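Local atomic coordinates of DUF5037 domain-containing protein (PDB entry 4GL6), a protein that is of unknown function, a member of the DUF5037 family from the gut bacterium Ruminococcus gnavus whose chain folds into two four-stranded sheets with flanking helices. Residues Y41-S46 and K51-G56; I8-Y13 and F22-W27; K192-E195 and D201-S204. All coordinates share one frame; numbering follows the deposited sequence.

Contact 1: Y41-S46 and K51-G56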
loop_
_atom_site.group_PDB
_atom_site.type_symbol
_atom_site.label_atom_id
_atom_site.label_comp_id
_atom_site.label_asym_id
_atom_site.label_seq_id
_atom_site.Cartn_x
_atom_site.Cartn_y
_atom_site.Cartn_z
ATOM N N TYR A 41 4.213 6.600 -15.654
ATOM C CA TYR A 41 3.838 5.974 -14.372
ATOM C C TYR A 41 3.855 4.445 -14.566
ATOM O O TYR A 41 3.006 3.897 -15.243
ATOM C CB TYR A 41 2.481 6.510 -13.871
ATOM C CG TYR A 41 2.486 8.023 -13.649
ATOM C CD1 TYR A 41 2.934 8.573 -12.439
ATOM C CD2 TYR A 41 2.049 8.909 -14.660
ATOM C CE1 TYR A 41 2.944 9.954 -12.246
ATOM C CE2 TYR A 41 2.060 10.291 -14.476
ATOM C CZ TYR A 41 2.506 10.812 -13.273
ATOM O OH TYR A 41 2.525 12.187 -13.091
ATOM N N ALA A 42 4.823 3.789 -13.937
ATOM C CA ALA A 42 5.079 2.360 -14.073
ATOM C C ALA A 42 4.699 1.545 -12.832
ATOM O O ALA A 42 5.166 1.871 -11.738
ATOM C CB ALA A 42 6.577 2.174 -14.339
ATOM N N THR A 43 3.900 0.478 -13.008
ATOM C CA THR A 43 3.563 -0.464 -11.930
ATOM C C THR A 43 4.635 -1.549 -11.957
ATOM O O THR A 43 4.717 -2.318 -12.918
ATOM C CB THR A 43 2.172 -1.066 -12.127
ATOM O OG1 THR A 43 1.226 -0.013 -11.965
ATOM C CG2 THR A 43 1.881 -2.168 -11.114
ATOM N N CYS A 44 5.430 -1.611 -10.893
ATOM C CA CYS A 44 6.586 -2.506 -10.803
ATOM C C CYS A 44 6.491 -3.516 -9.658
ATOM O O CYS A 44 5.780 -3.282 -8.693
ATOM C CB CYS A 44 7.854 -1.647 -10.580
ATOM S SG CYS A 44 8.092 -0.201 -11.669
ATOM N N ILE A 45 7.210 -4.634 -9.780
ATOM C CA ILE A 45 7.376 -5.621 -8.692
ATOM C C ILE A 45 8.840 -6.048 -8.626
ATOM O O ILE A 45 9.566 -5.930 -9.623
ATOM C CB ILE A 45 6.496 -6.889 -8.863
ATOM C CG1 ILE A 45 6.784 -7.624 -10.187
ATOM C CG2 ILE A 45 5.021 -6.514 -8.805
ATOM C CD1 ILE A 45 6.109 -8.976 -10.300
ATOM N N SER A 46 9.278 -6.489 -7.449
ATOM C CA SER A 46 10.591 -7.117 -7.299
ATOM C C SER A 46 10.256 -8.609 -7.409
ATOM O O SER A 46 9.202 -9.037 -6.913
ATOM C CB SER A 46 11.269 -6.774 -5.963
ATOM O OG SER A 46 10.702 -7.456 -4.858
ATOM N N LYS A 51 3.947 -10.446 -5.406
ATOM C CA LYS A 51 2.499 -10.235 -5.259
ATOM C C LYS A 51 2.114 -8.787 -4.890
ATOM O O LYS A 51 0.933 -8.473 -4.946
ATOM C CB LYS A 51 1.924 -11.188 -4.204
ATOM C CG LYS A 51 2.167 -12.680 -4.422
ATOM C CD LYS A 51 1.269 -13.329 -5.481
ATOM C CE LYS A 51 1.508 -14.844 -5.534
ATOM N NZ LYS A 51 0.477 -15.597 -6.301
ATOM N N HIS A 52 3.083 -7.924 -4.535
ATOM C CA HIS A 52 2.817 -6.538 -4.079
ATOM C C HIS A 52 3.443 -5.450 -4.912
ATOM O O HIS A 52 4.585 -5.008 -4.636
ATOM C CB HIS A 52 3.256 -6.394 -2.650
ATOM C CG HIS A 52 2.444 -7.218 -1.719
ATOM N ND1 HIS A 52 1.265 -6.788 -1.232
ATOM C CD2 HIS A 52 2.638 -8.497 -1.232
ATOM C CE1 HIS A 52 0.753 -7.727 -0.446
ATOM N NE2 HIS A 52 1.593 -8.780 -0.446
ATOM N N PRO A 53 2.710 -4.967 -5.925
ATOM C CA PRO A 53 3.300 -3.968 -6.814
ATOM C C PRO A 53 3.451 -2.575 -6.213
ATOM O O PRO A 53 2.822 -2.260 -5.210
ATOM C CB PRO A 53 2.334 -3.938 -7.999
ATOM C CG PRO A 53 1.035 -4.367 -7.435
ATOM C CD PRO A 53 1.316 -5.282 -6.298
ATOM N N PHE A 54 4.318 -1.776 -6.831
ATOM C CA PHE A 54 4.552 -0.381 -6.440
ATOM C C PHE A 54 4.716 0.502 -7.665
ATOM O O PHE A 54 5.186 0.026 -8.699
ATOM C CB PHE A 54 5.755 -0.249 -5.529
ATOM C CG PHE A 54 7.064 -0.629 -6.156
ATOM C CD1 PHE A 54 7.449 -1.966 -6.234
ATOM C CD2 PHE A 54 7.949 0.359 -6.622
ATOM C CE1 PHE A 54 8.670 -2.317 -6.804
ATOM C CE2 PHE A 54 9.175 0.018 -7.179
ATOM C CZ PHE A 54 9.538 -1.325 -7.269
ATOM N N GLU A 55 4.321 1.772 -7.535
ATOM C CA GLU A 55 4.372 2.721 -8.645
ATOM C C GLU A 55 5.646 3.553 -8.584
ATOM O O GLU A 55 6.144 3.866 -7.515
ATOM C CB GLU A 55 3.130 3.615 -8.679
ATOM C CG GLU A 55 2.887 4.285 -10.020
ATOM C CD GLU A 55 1.583 5.068 -10.058
ATOM O OE1 GLU A 55 1.499 6.072 -9.311
ATOM O OE2 GLU A 55 0.662 4.702 -10.858
ATOM N N GLY A 56 6.182 3.847 -9.763
ATOM C CA GLY A 56 7.367 4.672 -9.966
ATOM C C GLY A 56 7.059 5.678 -11.067
ATOM O O GLY A 56 6.246 5.418 -11.952
#
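Cys44 and Phe54 face each other as a hydrogen-bonded pair of an antiparallel beta hairpin, and the cysteine CB sits over one face of the phenylalanine ring, 4.0 Å from its centroid and displaced toward the rim, a CH-pi contact. The ring gets there because Phe54 CG stands between its own backbone N and carbonyl carbon (chi1 64°), which swings the ring back across the strand pair until CD1 lies 3.3 Å from Cys44 O. The cysteine sulfur meets the ring obliquely. The two backbones are tied in both directions, Cys44 N to Phe54 O at 2.7 Å and Phe54 N to Cys44 O at 2.8 Å. Ala42 and Gly56 make the next such pair.

Thr43 and Glu55, a non-hydrogen-bonded pair, occupy the other face. There Thr43 CG2, anti to the backbone N, lies alongside Pro53 and touches its CB at 3.6 Å. Ile45 uses its CG2 branch against the same proline carbon, 3.8 Å away.

The strand 40-46 is flanked on its other edge by strand 22-28. Helix 6-18 covers the Ala42 and Cys44 face through Ile10 and Leu14, while Phe54 reaches Tyr75 and Arg78 of helix 75-95.

Contact 2: I8-Y13 and F22-W27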
loop_
_atom_site.group_PDB
_atom_site.type_symbol
_atom_site.label_atom_id
_atom_site.label_comp_id
_atom_site.label_asym_id
_atom_site.label_seq_id
_atom_site.Cartn_x
_atom_site.Cartn_y
_atom_site.Cartn_z
ATOM N N ILE A 8 12.173 -2.199 -20.275
ATOM C CA ILE A 8 13.532 -2.719 -20.110
ATOM C C ILE A 8 14.438 -1.643 -19.498
ATOM O O ILE A 8 15.299 -1.969 -18.671
ATOM C CB ILE A 8 14.125 -3.292 -21.441
ATOM C CG1 ILE A 8 13.449 -4.624 -21.845
ATOM C CG2 ILE A 8 15.638 -3.515 -21.346
ATOM C CD1 ILE A 8 11.984 -4.566 -22.264
ATOM N N LYS A 9 14.238 -0.377 -19.885
ATOM C CA LYS A 9 15.023 0.726 -19.319
ATOM C C LYS A 9 14.780 0.843 -17.804
ATOM O O LYS A 9 15.737 0.954 -17.032
ATOM C CB LYS A 9 14.733 2.064 -20.024
ATOM C CG LYS A 9 15.179 2.175 -21.485
ATOM C CD LYS A 9 14.960 3.594 -22.012
ATOM C CE LYS A 9 15.327 3.743 -23.482
ATOM N NZ LYS A 9 15.158 5.138 -23.979
ATOM N N ILE A 10 13.513 0.769 -17.399
ATOM C CA ILE A 10 13.115 0.866 -15.987
ATOM C C ILE A 10 13.612 -0.341 -15.201
ATOM O O ILE A 10 14.174 -0.174 -14.115
ATOM C CB ILE A 10 11.579 1.015 -15.812
ATOM C CG1 ILE A 10 11.106 2.343 -16.420
ATOM C CG2 ILE A 10 11.185 0.997 -14.328
ATOM C CD1 ILE A 10 9.617 2.477 -16.581
ATOM N N GLU A 11 13.396 -1.541 -15.743
ATOM C CA GLU A 11 13.885 -2.792 -15.124
ATOM C C GLU A 11 15.419 -2.754 -14.925
ATOM O O GLU A 11 15.915 -3.122 -13.848
ATOM C CB GLU A 11 13.472 -4.029 -15.953
ATOM C CG GLU A 11 11.982 -4.389 -15.885
ATOM C CD GLU A 11 11.532 -5.460 -16.889
ATOM O OE1 GLU A 11 12.361 -6.018 -17.646
ATOM O OE2 GLU A 11 10.319 -5.769 -16.924
ATOM N N THR A 12 16.146 -2.288 -15.945
ATOM C CA THR A 12 17.613 -2.199 -15.880
ATOM C C THR A 12 18.071 -1.213 -14.809
ATOM O O THR A 12 19.005 -1.507 -14.062
ATOM C CB THR A 12 18.227 -1.814 -17.238
ATOM O OG1 THR A 12 17.836 -2.788 -18.202
ATOM C CG2 THR A 12 19.765 -1.753 -17.180
ATOM N N TYR A 13 17.400 -0.066 -14.727
ATOM C CA TYR A 13 17.721 0.930 -13.705
ATOM C C TYR A 13 17.534 0.374 -12.279
ATOM O O TYR A 13 18.449 0.459 -11.465
ATOM C CB TYR A 13 16.917 2.236 -13.894
ATOM C CG TYR A 13 16.835 3.028 -12.610
ATOM C CD1 TYR A 13 17.928 3.759 -12.147
ATOM C CD2 TYR A 13 15.688 2.976 -11.813
ATOM C CE1 TYR A 13 17.863 4.453 -10.937
ATOM C CE2 TYR A 13 15.623 3.652 -10.605
ATOM C CZ TYR A 13 16.708 4.388 -10.165
ATOM O OH TYR A 13 16.611 5.076 -8.981
ATOM N N PHE A 22 13.786 -6.971 -11.013
ATOM C CA PHE A 22 12.437 -6.428 -11.008
ATOM C C PHE A 22 11.758 -6.658 -12.347
ATOM O O PHE A 22 12.411 -6.982 -13.336
ATOM C CB PHE A 22 12.476 -4.906 -10.796
ATOM C CG PHE A 22 13.068 -4.468 -9.483
ATOM C CD1 PHE A 22 14.456 -4.476 -9.281
ATOM C CD2 PHE A 22 12.245 -3.982 -8.457
ATOM C CE1 PHE A 22 15.009 -4.062 -8.066
ATOM C CE2 PHE A 22 12.790 -3.560 -7.248
ATOM C CZ PHE A 22 14.176 -3.604 -7.046
ATOM N N GLU A 23 10.440 -6.469 -12.348
ATOM C CA GLU A 23 9.604 -6.588 -13.537
ATOM C C GLU A 23 8.639 -5.398 -13.532
ATOM O O GLU A 23 8.088 -5.053 -12.490
ATOM C CB GLU A 23 8.841 -7.928 -13.523
ATOM C CG GLU A 23 8.021 -8.228 -14.782
ATOM C CD GLU A 23 7.313 -9.585 -14.771
ATOM O OE1 GLU A 23 7.411 -10.341 -13.778
ATOM O OE2 GLU A 23 6.641 -9.904 -15.774
ATOM N N VAL A 24 8.490 -4.747 -14.680
ATOM C CA VAL A 24 7.511 -3.685 -14.869
ATOM C C VAL A 24 6.300 -4.438 -15.389
ATOM O O VAL A 24 6.339 -4.956 -16.493
ATOM C CB VAL A 24 7.975 -2.609 -15.881
ATOM C CG1 VAL A 24 6.811 -1.702 -16.269
ATOM C CG2 VAL A 24 9.132 -1.793 -15.304
ATOM N N LEU A 25 5.244 -4.532 -14.586
ATOM C CA LEU A 25 4.006 -5.228 -14.999
ATOM C C LEU A 25 3.272 -4.451 -16.085
ATOM O O LEU A 25 2.726 -5.037 -17.003
ATOM C CB LEU A 25 3.082 -5.491 -13.803
ATOM C CG LEU A 25 3.659 -6.384 -12.695
ATOM C CD1 LEU A 25 2.681 -6.466 -11.539
ATOM C CD2 LEU A 25 4.015 -7.786 -13.196
ATOM N N SER A 26 3.258 -3.131 -15.967
ATOM C CA SER A 26 2.626 -2.245 -16.958
ATOM C C SER A 26 3.032 -0.800 -16.705
ATOM O O SER A 26 3.590 -0.456 -15.645
ATOM C CB SER A 26 1.101 -2.321 -16.889
ATOM O OG SER A 26 0.622 -1.889 -15.621
ATOM N N TRP A 27 2.765 0.038 -17.692
ATOM C CA TRP A 27 3.011 1.453 -17.537
ATOM C C TRP A 27 2.065 2.274 -18.323
ATOM O O TRP A 27 1.560 1.869 -19.369
ATOM C CB TRP A 27 4.468 1.855 -17.761
ATOM C CG TRP A 27 5.033 1.640 -19.123
ATOM C CD1 TRP A 27 5.846 0.600 -19.541
ATOM C CD2 TRP A 27 4.906 2.513 -20.284
ATOM N NE1 TRP A 27 6.206 0.758 -20.843
ATOM C CE2 TRP A 27 5.673 1.875 -21.354
ATOM C CE3 TRP A 27 4.247 3.708 -20.547
ATOM C CZ2 TRP A 27 5.765 2.424 -22.621
ATOM C CZ3 TRP A 27 4.346 4.256 -21.831
ATOM C CH2 TRP A 27 5.090 3.626 -22.844
#
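Glu11, Val24 and Ile10 join helix 6-18 to the edge strand of a four-stranded antiparallel sheet, in helix-on-sheet packing with the segment axes 7.7 Å apart and roughly antiparallel, at 148°. Glu11 has the most surface buried here. Its CG lies beside the backbone N and anti to the carbonyl carbon (chi1 -72°), and from there the chain runs extended toward the strand, its CG passing 3.7 Å from Phe22 O. At the end, OE2 accepts the backbone N-H of Val24 through its anti lone pair, the one directed away from OE1, in an almost straight bond of 3.1 Å with an angle of 172° at the hydrogen. A carboxylate thus takes a strand amide, gripping the strand from the helix side. With an alanine here in place of the glutamate, the Val24 N-H would probably lose its carboxylate acceptor and a gap open beside Phe22 O.

The apolar half of the contact belongs to Val24 and Ile10. Both point their CB toward the opposite segment, and their side chains cross at about a right angle, with Val24 CG2 also near Ile10 CB. Ile10 continues beyond the strand onto Ala42 and Tyr58 in the sheet, while Val24 also touches Ser7 of the helix. Glu23 directs its CB away from the helix, and its OE1 forms a salt bridge with Lys47, although its CG still passes near Glu11 OE2. On the side toward strand 40-46, Leu25 and Ser26 together pair with Thr43 in a classic beta bulge. Where helix and strand meet through carbon, Ile10 CG2 and Val24 CG2 stand 3.6 Å apart.

Contact 3: K192-E195 and D201-S204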
loop_
_atom_site.group_PDB
_atom_site.type_symbol
_atom_site.label_atom_id
_atom_site.label_comp_id
_atom_site.label_asym_id
_atom_site.label_seq_id
_atom_site.Cartn_x
_atom_site.Cartn_y
_atom_site.Cartn_z
ATOM N N LYS A 192 -6.594 -11.453 -7.670
ATOM C CA LYS A 192 -5.969 -11.455 -9.008
ATOM C C LYS A 192 -5.692 -10.043 -9.550
ATOM O O LYS A 192 -4.725 -9.847 -10.278
ATOM C CB LYS A 192 -6.795 -12.257 -10.022
ATOM C CG LYS A 192 -7.078 -13.725 -9.680
ATOM C CD LYS A 192 -5.905 -14.632 -9.308
ATOM C CE LYS A 192 -6.443 -15.918 -8.687
ATOM N NZ LYS A 192 -5.437 -16.983 -8.435
ATOM N N ILE A 193 -6.517 -9.066 -9.170
ATOM C CA ILE A 193 -6.354 -7.653 -9.580
ATOM C C ILE A 193 -5.313 -6.941 -8.703
ATOM O O ILE A 193 -4.450 -6.232 -9.217
ATOM C CB ILE A 193 -7.701 -6.911 -9.552
ATOM C CG1 ILE A 193 -8.692 -7.561 -10.550
ATOM C CG2 ILE A 193 -7.494 -5.442 -9.901
ATOM C CD1 ILE A 193 -10.128 -7.074 -10.455
ATOM N N LEU A 194 -5.411 -7.135 -7.389
ATOM C CA LEU A 194 -4.460 -6.575 -6.406
ATOM C C LEU A 194 -3.004 -6.976 -6.650
ATOM O O LEU A 194 -2.104 -6.217 -6.321
ATOM C CB LEU A 194 -4.872 -6.943 -4.964
ATOM C CG LEU A 194 -6.161 -6.314 -4.407
ATOM C CD1 LEU A 194 -6.753 -7.131 -3.261
ATOM C CD2 LEU A 194 -5.943 -4.877 -3.979
ATOM N N GLU A 195 -2.784 -8.163 -7.212
ATOM C CA GLU A 195 -1.437 -8.642 -7.539
ATOM C C GLU A 195 -0.721 -7.852 -8.647
ATOM O O GLU A 195 0.510 -7.888 -8.705
ATOM C CB GLU A 195 -1.457 -10.142 -7.918
ATOM C CG GLU A 195 -1.670 -11.098 -6.748
ATOM C CD GLU A 195 -1.871 -12.554 -7.163
ATOM O OE1 GLU A 195 -1.645 -12.923 -8.344
ATOM O OE2 GLU A 195 -2.226 -13.346 -6.268
ATOM N N ASP A 201 -5.307 2.343 -7.985
ATOM C CA ASP A 201 -5.265 2.150 -9.440
ATOM C C ASP A 201 -5.803 0.755 -9.858
ATOM O O ASP A 201 -5.506 0.280 -10.965
ATOM C CB ASP A 201 -3.823 2.368 -9.949
ATOM C CG ASP A 201 -3.735 2.874 -11.428
ATOM O OD1 ASP A 201 -4.734 2.880 -12.188
ATOM O OD2 ASP A 201 -2.625 3.305 -11.833
ATOM N N GLU A 202 -6.623 0.131 -9.009
ATOM C CA GLU A 202 -7.158 -1.213 -9.298
ATOM C C GLU A 202 -8.135 -1.306 -10.471
ATOM O O GLU A 202 -8.235 -2.359 -11.067
ATOM C CB GLU A 202 -7.814 -1.851 -8.069
ATOM C CG GLU A 202 -6.898 -2.050 -6.862
ATOM C CD GLU A 202 -6.807 -0.892 -5.890
ATOM O OE1 GLU A 202 -7.374 0.186 -6.151
ATOM O OE2 GLU A 202 -6.143 -1.069 -4.844
ATOM N N GLY A 203 -8.874 -0.239 -10.765
ATOM C CA GLY A 203 -9.831 -0.205 -11.885
ATOM C C GLY A 203 -11.295 -0.322 -11.497
ATOM O O GLY A 203 -11.603 -0.681 -10.364
ATOM N N SER A 204 -12.195 -0.030 -12.453
ATOM C CA SER A 204 -13.638 -0.025 -12.181
ATOM C C SER A 204 -14.195 -1.406 -11.815
ATOM O O SER A 204 -15.051 -1.489 -10.926
ATOM C CB SER A 204 -14.449 0.647 -13.312
ATOM O OG SER A 204 -14.206 0.072 -14.581
#
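Glu202 meets Ile193 and Leu194 across the short loop that leads out of helix 184-194 toward helix 204-210, and its side chain can be traced atom by atom. CB points toward the helix end and lies 4.0 Å from Ile193 CG2. That same methyl also packs on the Glu202 backbone, 3.4 Å from its carbonyl O, with the two side chains crossing at about a right angle. From CB the chain goes to CG, which stands beside the backbone N, and next to it comes Leu194 CD2 at 4.1 Å. A bend at the second torsion (chi2 89°) then folds the carboxylate round instead of sending it straight out. Of its two oxygens, OE2 comes within 3.9 Å of Leu194 CD2, while OE1 makes a weak hydrogen bond to the backbone N of Gly200.

OE2 has its strong partner in Gln102 NE2 of strand 99-104, the strand on which Leu194 also packs through Tyr100 and Gln102. Ile193, for its part, packs on Asn205, Phe206 and Ile209 of helix 204-210, and Leu194 touches Phe206 of that helix as well.

Between the two segments, then, contact is through methyls against a carbon chain, a carbonyl and a carboxylate oxygen. The buried acid has Gln102 as its main polar partner, with the Gly200 bond only a weak addition, and burial against methyls would probably make loss of the Gln102 bond costly.

From the N terminus, contact 2 closes first, bringing strand 22-28 back along helix 6-18. The chain then enters strand 40-46, and contact 1 closes the short hairpin to strand 54-59; contact 3 follows much later, closing the loop between helices 184-194 and 204-210. The three are in series, with none nested or crossed. Contacts 1 and 2 share one sheet: strands 22-28 and 40-46 are neighbours, and Thr43 is probably bonded through N to Ser26 O and through O to Leu25 N. Contact 3, at the end of helix 184-194, touches both others: Pro53 CD of contact 1 packs on Leu194 O, and Leu25 CD1 of contact 2 on Glu195 O.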